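Long-range contact in transcription factor cep-1 (Caenorhabditis elegans, PDB 1T4W), which activates transcription by binding the same DNA consensus sequence as p53, promoting apoptosis under genotoxic stress and supporting proper meiotic chromosome segregation: residues L56-R61 against F120-Y125. Sequence-based numbering, arbitrary orientation.
Sequences LSLRIR and FTLIMY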
ATOM      1  N   LEU A  56      14.778  -5.223 -12.476  1.00 32.41           N
ATOM      2  CA  LEU A  56      13.543  -5.526 -11.763  1.00 36.36           C
ATOM      3  C   LEU A  56      12.481  -4.455 -11.880  1.00 30.60           C
ATOM      4  O   LEU A  56      12.754  -3.335 -12.305  1.00 24.85           O
ATOM      5  CB  LEU A  56      13.849  -5.759 -10.284  1.00 26.74           C
ATOM      6  CG  LEU A  56      14.861  -6.869  -9.955  1.00 31.32           C
ATOM      7  CD1 LEU A  56      14.896  -7.148  -8.470  1.00 33.72           C
ATOM      8  CD2 LEU A  56      14.464  -8.130 -10.685  1.00 43.70           C
ATOM      9  N   SER A  57      11.256  -4.830 -11.527  1.00 26.56           N
ATOM     10  CA  SER A  57      10.138  -3.897 -11.514  1.00 28.46           C
ATOM     11  C   SER A  57       9.370  -4.104 -10.200  1.00 26.79           C
ATOM     12  O   SER A  57       9.423  -5.177  -9.584  1.00 24.79           O
ATOM     13  CB  SER A  57       9.220  -4.103 -12.726  1.00 18.43           C
ATOM     14  OG  SER A  57       8.724  -5.418 -12.786  1.00 25.37           O
ATOM     15  N   LEU A  58       8.694  -3.061  -9.743  1.00 23.01           N
ATOM     16  CA  LEU A  58       7.933  -3.158  -8.509  1.00 20.06           C
ATOM     17  C   LEU A  58       6.464  -2.834  -8.793  1.00 27.22           C
ATOM     18  O   LEU A  58       6.148  -1.775  -9.329  1.00 24.13           O
ATOM     19  CB  LEU A  58       8.466  -2.182  -7.464  1.00 19.45           C
ATOM     20  CG  LEU A  58       7.817  -2.334  -6.073  1.00 16.14           C
ATOM     21  CD1 LEU A  58       8.434  -3.522  -5.322  1.00 13.66           C
ATOM     22  CD2 LEU A  58       8.036  -1.067  -5.285  1.00 27.73           C
ATOM     23  N   ARG A  59       5.574  -3.754  -8.450  1.00 17.17           N
ATOM     24  CA  ARG A  59       4.151  -3.528  -8.653  1.00 25.98           C
ATOM     25  C   ARG A  59       3.537  -3.100  -7.324  1.00 19.37           C
ATOM     26  O   ARG A  59       3.870  -3.646  -6.267  1.00 18.62           O
ATOM     27  CB  ARG A  59       3.465  -4.798  -9.180  1.00 19.72           C
ATOM     28  CG  ARG A  59       3.669  -5.039 -10.676  1.00 18.53           C
ATOM     29  CD  ARG A  59       2.984  -6.350 -11.157  1.00 20.71           C
ATOM     30  NE  ARG A  59       3.588  -7.561 -10.583  1.00 23.31           N
ATOM     31  CZ  ARG A  59       2.998  -8.354  -9.689  1.00 20.32           C
ATOM     32  NH1 ARG A  59       1.782  -8.071  -9.239  1.00 19.71           N
ATOM     33  NH2 ARG A  59       3.601  -9.464  -9.274  1.00 18.85           N
ATOM     34  N   ILE A  60       2.641  -2.123  -7.385  1.00 18.92           N
ATOM     35  CA  ILE A  60       1.975  -1.592  -6.197  1.00 19.64           C
ATOM     36  C   ILE A  60       0.457  -1.728  -6.380  1.00 18.60           C
ATOM     37  O   ILE A  60      -0.096  -1.243  -7.360  1.00 17.59           O
ATOM     38  CB  ILE A  60       2.305  -0.099  -6.001  1.00 16.88           C
ATOM     39  CG1 ILE A  60       3.823   0.092  -5.919  1.00 23.18           C
ATOM     40  CG2 ILE A  60       1.621   0.418  -4.724  1.00 14.78           C
ATOM     41  CD1 ILE A  60       4.268   1.511  -6.232  1.00 35.11           C
ATOM     42  N   ARG A  61      -0.192  -2.390  -5.431  1.00 16.00           N
ATOM     43  CA  ARG A  61      -1.632  -2.607  -5.473  1.00 20.71           C
ATOM     44  C   ARG A  61      -2.291  -2.175  -4.171  1.00 22.86           C
ATOM     45  O   ARG A  61      -1.650  -2.094  -3.119  1.00 19.17           O
ATOM     46  CB  ARG A  61      -1.949  -4.091  -5.686  1.00 19.51           C
ATOM     47  CG  ARG A  61      -1.577  -4.675  -7.069  1.00 12.93           C
ATOM     48  CD  ARG A  61      -2.315  -6.034  -7.247  1.00 20.20           C
ATOM     49  NE  ARG A  61      -3.754  -5.817  -7.361  1.00 25.46           N
ATOM     50  CZ  ARG A  61      -4.684  -6.751  -7.214  1.00 26.71           C
ATOM     51  NH1 ARG A  61      -5.964  -6.423  -7.350  1.00 24.07           N
ATOM     52  NH2 ARG A  61      -4.346  -8.006  -6.915  1.00 18.37           N
ATOM     53  N   PHE A 120       0.373   0.074 -10.131  1.00 23.49           N
ATOM     54  CA  PHE A 120       1.375   1.019 -10.595  1.00 19.29           C
ATOM     55  C   PHE A 120       2.645   0.184 -10.625  1.00 24.95           C
ATOM     56  O   PHE A 120       2.973  -0.502  -9.649  1.00 23.96           O
ATOM     57  CB  PHE A 120       1.547   2.203  -9.638  1.00 19.23           C
ATOM     58  CG  PHE A 120       0.490   3.274  -9.801  1.00 17.82           C
ATOM     59  CD1 PHE A 120      -0.748   3.163  -9.166  1.00 25.00           C
ATOM     60  CD2 PHE A 120       0.716   4.362 -10.630  1.00 21.94           C
ATOM     61  CE1 PHE A 120      -1.752   4.127  -9.369  1.00 21.69           C
ATOM     62  CE2 PHE A 120      -0.279   5.332 -10.843  1.00 24.35           C
ATOM     63  CZ  PHE A 120      -1.516   5.206 -10.209  1.00 24.54           C
ATOM     64  N   THR A 121       3.330   0.198 -11.760  1.00 18.53           N
ATOM     65  CA  THR A 121       4.574  -0.543 -11.905  1.00 18.53           C
ATOM     66  C   THR A 121       5.760   0.384 -12.001  1.00 22.83           C
ATOM     67  O   THR A 121       5.873   1.202 -12.932  1.00 24.60           O
ATOM     68  CB  THR A 121       4.565  -1.447 -13.152  1.00 24.53           C
ATOM     69  OG1 THR A 121       3.504  -2.402 -13.038  1.00 26.86           O
ATOM     70  CG2 THR A 121       5.894  -2.207 -13.279  1.00 19.56           C
ATOM     71  N   LEU A 122       6.663   0.250 -11.044  1.00 21.27           N
ATOM     72  CA  LEU A 122       7.859   1.068 -11.039  1.00 21.36           C
ATOM     73  C   LEU A 122       8.910   0.364 -11.875  1.00 34.62           C
ATOM     74  O   LEU A 122       9.171  -0.822 -11.664  1.00 21.69           O
ATOM     75  CB  LEU A 122       8.409   1.223  -9.619  1.00 20.65           C
ATOM     76  CG  LEU A 122       7.495   1.800  -8.550  1.00 21.30           C
ATOM     77  CD1 LEU A 122       8.327   2.082  -7.288  1.00 29.78           C
ATOM     78  CD2 LEU A 122       6.849   3.059  -9.050  1.00 25.75           C
ATOM     79  N   ILE A 123       9.508   1.083 -12.819  1.00 31.08           N
ATOM     80  CA  ILE A 123      10.558   0.497 -13.648  1.00 31.15           C
ATOM     81  C   ILE A 123      11.867   0.878 -13.010  1.00 39.33           C
ATOM     82  O   ILE A 123      12.183   2.060 -12.869  1.00 36.60           O
ATOM     83  CB  ILE A 123      10.538   1.026 -15.101  1.00 35.46           C
ATOM     84  CG1 ILE A 123       9.322   0.475 -15.848  1.00 39.87           C
ATOM     85  CG2 ILE A 123      11.794   0.592 -15.823  1.00 41.15           C
ATOM     86  CD1 ILE A 123       7.988   1.075 -15.424  1.00 56.10           C
ATOM     87  N   MET A 124      12.629  -0.126 -12.605  1.00 30.45           N
ATOM     88  CA  MET A 124      13.892   0.150 -11.963  1.00 36.50           C
ATOM     89  C   MET A 124      15.104  -0.282 -12.758  1.00 44.97           C
ATOM     90  O   MET A 124      15.022  -0.471 -13.967  1.00 55.22           O
ATOM     91  CB  MET A 124      13.870  -0.473 -10.591  1.00 20.71           C
ATOM     92  CG  MET A 124      12.661   0.104  -9.847  1.00 39.34           C
ATOM     93  SD  MET A 124      12.570  -0.371  -8.161  1.00 33.51           S
ATOM     94  CE  MET A 124      12.410  -2.148  -8.370  1.00 29.48           C
ATOM     95  N   TYR A 125      16.232  -0.437 -12.086  1.00 36.46           N
ATOM     96  CA  TYR A 125      17.448  -0.806 -12.787  1.00 43.38           C
ATOM     97  C   TYR A 125      18.204  -1.817 -11.957  1.00 40.27           C
ATOM     98  O   TYR A 125      18.017  -1.894 -10.736  1.00 36.45           O
ATOM     99  CB  TYR A 125      18.293   0.449 -12.996  1.00 40.44           C
ATOM    100  CG  TYR A 125      18.454   1.217 -11.708  1.00 56.74           C
ATOM    101  CD1 TYR A 125      19.432   0.863 -10.775  1.00 55.96           C
ATOM    102  CD2 TYR A 125      17.585   2.258 -11.387  1.00 60.81           C
ATOM    103  CE1 TYR A 125      19.538   1.528  -9.551  1.00 66.13           C
ATOM    104  CE2 TYR A 125      17.680   2.930 -10.165  1.00 58.49           C
ATOM    105  CZ  TYR A 125      18.655   2.560  -9.256  1.00 63.36           C
ATOM    106  OH  TYR A 125      18.740   3.219  -8.053  1.00 63.07           O
TER
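Phe120 pairs with Ile60 through backbone and CB, while its ring leads away from that strand to meet Phe101 edge-to-face and Tyr112 with planes at about 55°. Strands 57-61 and 120-123 run antiparallel as neighbours in one sheet of the beta-sandwich of this p53-family DNA-binding domain. Leu58 and Leu122 exchange two backbone hydrogen bonds, the shorter from Leu122 N to Leu58 O at 2.7 Å. Ile60 and Phe120 are likewise joined by two backbone hydrogen bonds, and beyond the strand Met124 N still reaches Leu56 O at 3.2 Å. The inner face carries Leu58, Ile60, Phe120 and Leu122. Leu58 and Leu122 lie side by side, CD2 to CD1 3.7 Å, and Ile60 CD1 crosses to Leu122 CG at 4.0 Å; Ala131 and Phe133 of strand 130-137, in the other sheet, pack against this cluster. An alanine in place of Leu122 is likely to open a gap between Leu58, Ile60 and Phe133. On the outer face Ser57 CB touches Thr121 CG2, and Arg59 lies alongside Thr121 before its bent chain carries NE to a salt bridge with Asp160. The Met124 chain, bent at its last torsion (chi3 -62°), brings CE to 4.0 Å from Leu58 CB.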